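Local coordinates for protein D-threo-3-hydroxyaspartate dehydratase (Delftia, PDB 3WQC) that catalyses the pyridoxal-phosphate-dependent breakdown of D-threo-3-hydroxyaspartate to oxaloacetate and ammonia, and also dehydrates D-serine and other 3-hydroxyaspartate isomers, at residues V95-H100 with L115-D120. Numbering follows the deposited sequence.
Sequences VSMAPH and LKLIVD
Met-97 and Ile-118 meet first through the backbone: Met-97 N donates to Ile-118 O over 2.9 Å, with an N-H...O angle of 148°. On one side of this bond the Met-97 side chain runs out with CG anti to its own N (chi1 -178°), then bends at chi2, and in this way SD comes to 3.9 Å from CD2 of Leu-117 while CE lies near CD1 of the same leucine. The Met-97 and Leu-117 side chains pass at a slant, and Leu-102 and Ala-105 of helix 102-110 also touch the methionine. This is a beta-alpha-beta crossover, strand 90-93, helix 102-110 and parallel strand 114-119, of the TIM-like barrel of the alanine racemase N-terminal domain: the loop leaving strand 90-93 passes alongside the C-terminal end of strand 114-119 before entering helix 102-110. On the other side of the bond lies the Ile-118 side chain, about 6 Å from the bound pyridoxal phosphate. Its CG1 sits between backbone N and carbonyl carbon (chi1 75°), which lays CD1 against the Val-95 backbone, 3.6 Å from Val-95 N. With only a CB, an alanine in place of Ile-118 would probably leave a gap against Val-95 N and C, where CG1 and CD1 now pack. A water accepts from Ile-118 N and donates to Val-95 O, 2.8 Å from each.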
loop_
_atom_site.group_PDB
_atom_site.type_symbol
_atom_site.label_atom_id
_atom_site.label_comp_id
_atom_site.label_asym_id
_atom_site.label_seq_id
_atom_site.Cartn_x
_atom_site.Cartn_y
_atom_site.Cartn_z
ATOM N N VAL B 95 18.202 0.482 9.155
ATOM C CA VAL B 95 17.633 -0.887 9.119
ATOM C C VAL B 95 18.879 -1.804 9.211
ATOM O O VAL B 95 19.832 -1.575 8.485
ATOM C CB VAL B 95 16.874 -1.192 7.783
ATOM C CG1 VAL B 95 16.395 -2.635 7.730
ATOM C CG2 VAL B 95 15.662 -0.231 7.685
ATOM N N SER B 96 18.813 -2.834 10.072
ATOM C CA SER B 96 19.942 -3.772 10.284
ATOM C C SER B 96 20.541 -4.133 8.925
ATOM O O SER B 96 19.846 -4.622 8.016
ATOM C CB SER B 96 19.376 -5.067 10.899
ATOM O OG SER B 96 18.701 -4.865 12.099
ATOM N N MET B 97 21.862 -3.950 8.760
ATOM C CA MET B 97 22.492 -4.049 7.441
ATOM C C MET B 97 22.513 -5.494 6.940
ATOM O O MET B 97 23.006 -6.411 7.681
ATOM C CB MET B 97 23.915 -3.497 7.526
ATOM C CG MET B 97 24.612 -3.515 6.179
ATOM S SD MET B 97 23.716 -2.475 4.968
ATOM C CE MET B 97 24.851 -2.679 3.577
ATOM N N ALA B 98 22.074 -5.743 5.677
ATOM C CA ALA B 98 22.211 -7.028 5.057
ATOM C C ALA B 98 23.564 -7.078 4.355
ATOM O O ALA B 98 23.897 -6.161 3.576
ATOM C CB ALA B 98 21.132 -7.178 4.001
ATOM N N PRO B 99 24.374 -8.124 4.605
ATOM C CA PRO B 99 25.662 -8.195 3.910
ATOM C C PRO B 99 25.599 -8.040 2.409
ATOM O O PRO B 99 26.509 -7.410 1.804
ATOM C CB PRO B 99 26.161 -9.608 4.349
ATOM C CG PRO B 99 25.578 -9.767 5.754
ATOM C CD PRO B 99 24.149 -9.188 5.628
ATOM N N HIS B 100 24.540 -8.557 1.752
ATOM C CA HIS B 100 24.535 -8.470 0.271
ATOM C C HIS B 100 24.375 -7.052 -0.252
ATOM O O HIS B 100 24.660 -6.819 -1.451
ATOM C CB HIS B 100 23.461 -9.378 -0.329
ATOM C CG HIS B 100 22.069 -8.866 -0.237
ATOM N ND1 HIS B 100 21.224 -9.107 0.831
ATOM C CD2 HIS B 100 21.384 -8.053 -1.129
ATOM C CE1 HIS B 100 20.032 -8.449 0.595
ATOM N NE2 HIS B 100 20.147 -7.809 -0.631
ATOM N N LEU B 115 27.449 7.935 4.475
ATOM C CA LEU B 115 26.364 6.987 4.757
ATOM C C LEU B 115 26.758 6.149 5.990
ATOM O O LEU B 115 27.843 5.532 5.992
ATOM C CB LEU B 115 26.233 6.042 3.517
ATOM C CG LEU B 115 25.214 4.906 3.737
ATOM C CD1 LEU B 115 23.764 5.473 3.888
ATOM C CD2 LEU B 115 25.366 3.969 2.539
ATOM N N LYS B 116 25.879 6.096 6.964
ATOM C CA LYS B 116 26.083 5.298 8.206
ATOM C C LYS B 116 25.190 4.085 8.149
ATOM O O LYS B 116 24.015 4.163 7.693
ATOM C CB LYS B 116 25.693 6.124 9.451
ATOM C CG LYS B 116 26.724 7.155 9.864
ATOM C CD LYS B 116 26.986 8.253 9.071
ATOM C CE LYS B 116 25.847 9.277 9.205
ATOM N NZ LYS B 116 26.653 10.491 8.680
ATOM N N LEU B 117 25.703 2.944 8.587
ATOM C CA LEU B 117 24.965 1.659 8.622
ATOM C C LEU B 117 24.734 1.268 10.086
ATOM O O LEU B 117 25.442 1.809 10.978
ATOM C CB LEU B 117 25.808 0.542 7.928
ATOM C CG LEU B 117 26.291 0.928 6.536
ATOM C CD1 LEU B 117 27.138 -0.216 5.949
ATOM C CD2 LEU B 117 25.029 1.172 5.602
ATOM N N ILE B 118 23.837 0.318 10.334
ATOM C CA ILE B 118 23.573 -0.120 11.701
ATOM C C ILE B 118 23.618 -1.631 11.731
ATOM O O ILE B 118 23.274 -2.330 10.758
ATOM C CB ILE B 118 22.230 0.439 12.257
ATOM C CG1 ILE B 118 21.005 -0.266 11.675
ATOM C CG2 ILE B 118 22.176 1.975 12.066
ATOM C CD1 ILE B 118 19.703 0.169 12.386
ATOM N N VAL B 119 24.011 -2.178 12.892
ATOM C CA VAL B 119 24.000 -3.638 13.120
ATOM C C VAL B 119 23.520 -3.898 14.548
ATOM O O VAL B 119 23.623 -3.028 15.433
ATOM C CB VAL B 119 25.382 -4.345 12.905
ATOM C CG1 VAL B 119 25.848 -4.120 11.469
ATOM C CG2 VAL B 119 26.426 -3.881 13.903
ATOM N N ASP B 120 23.199 -5.165 14.810
ATOM C CA ASP B 120 22.862 -5.634 16.175
ATOM C C ASP B 120 23.367 -7.045 16.450
ATOM O O ASP B 120 22.878 -7.683 17.414
ATOM C CB ASP B 120 21.376 -5.504 16.494
ATOM C CG ASP B 120 20.518 -6.439 15.722
ATOM O OD1 ASP B 120 21.003 -7.229 14.884
ATOM O OD2 ASP B 120 19.264 -6.436 15.962
HETATM O O HOH W 1 22.231 -0.226 8.048
HETATM O O HOH W 2 17.895 -7.027 13.185
#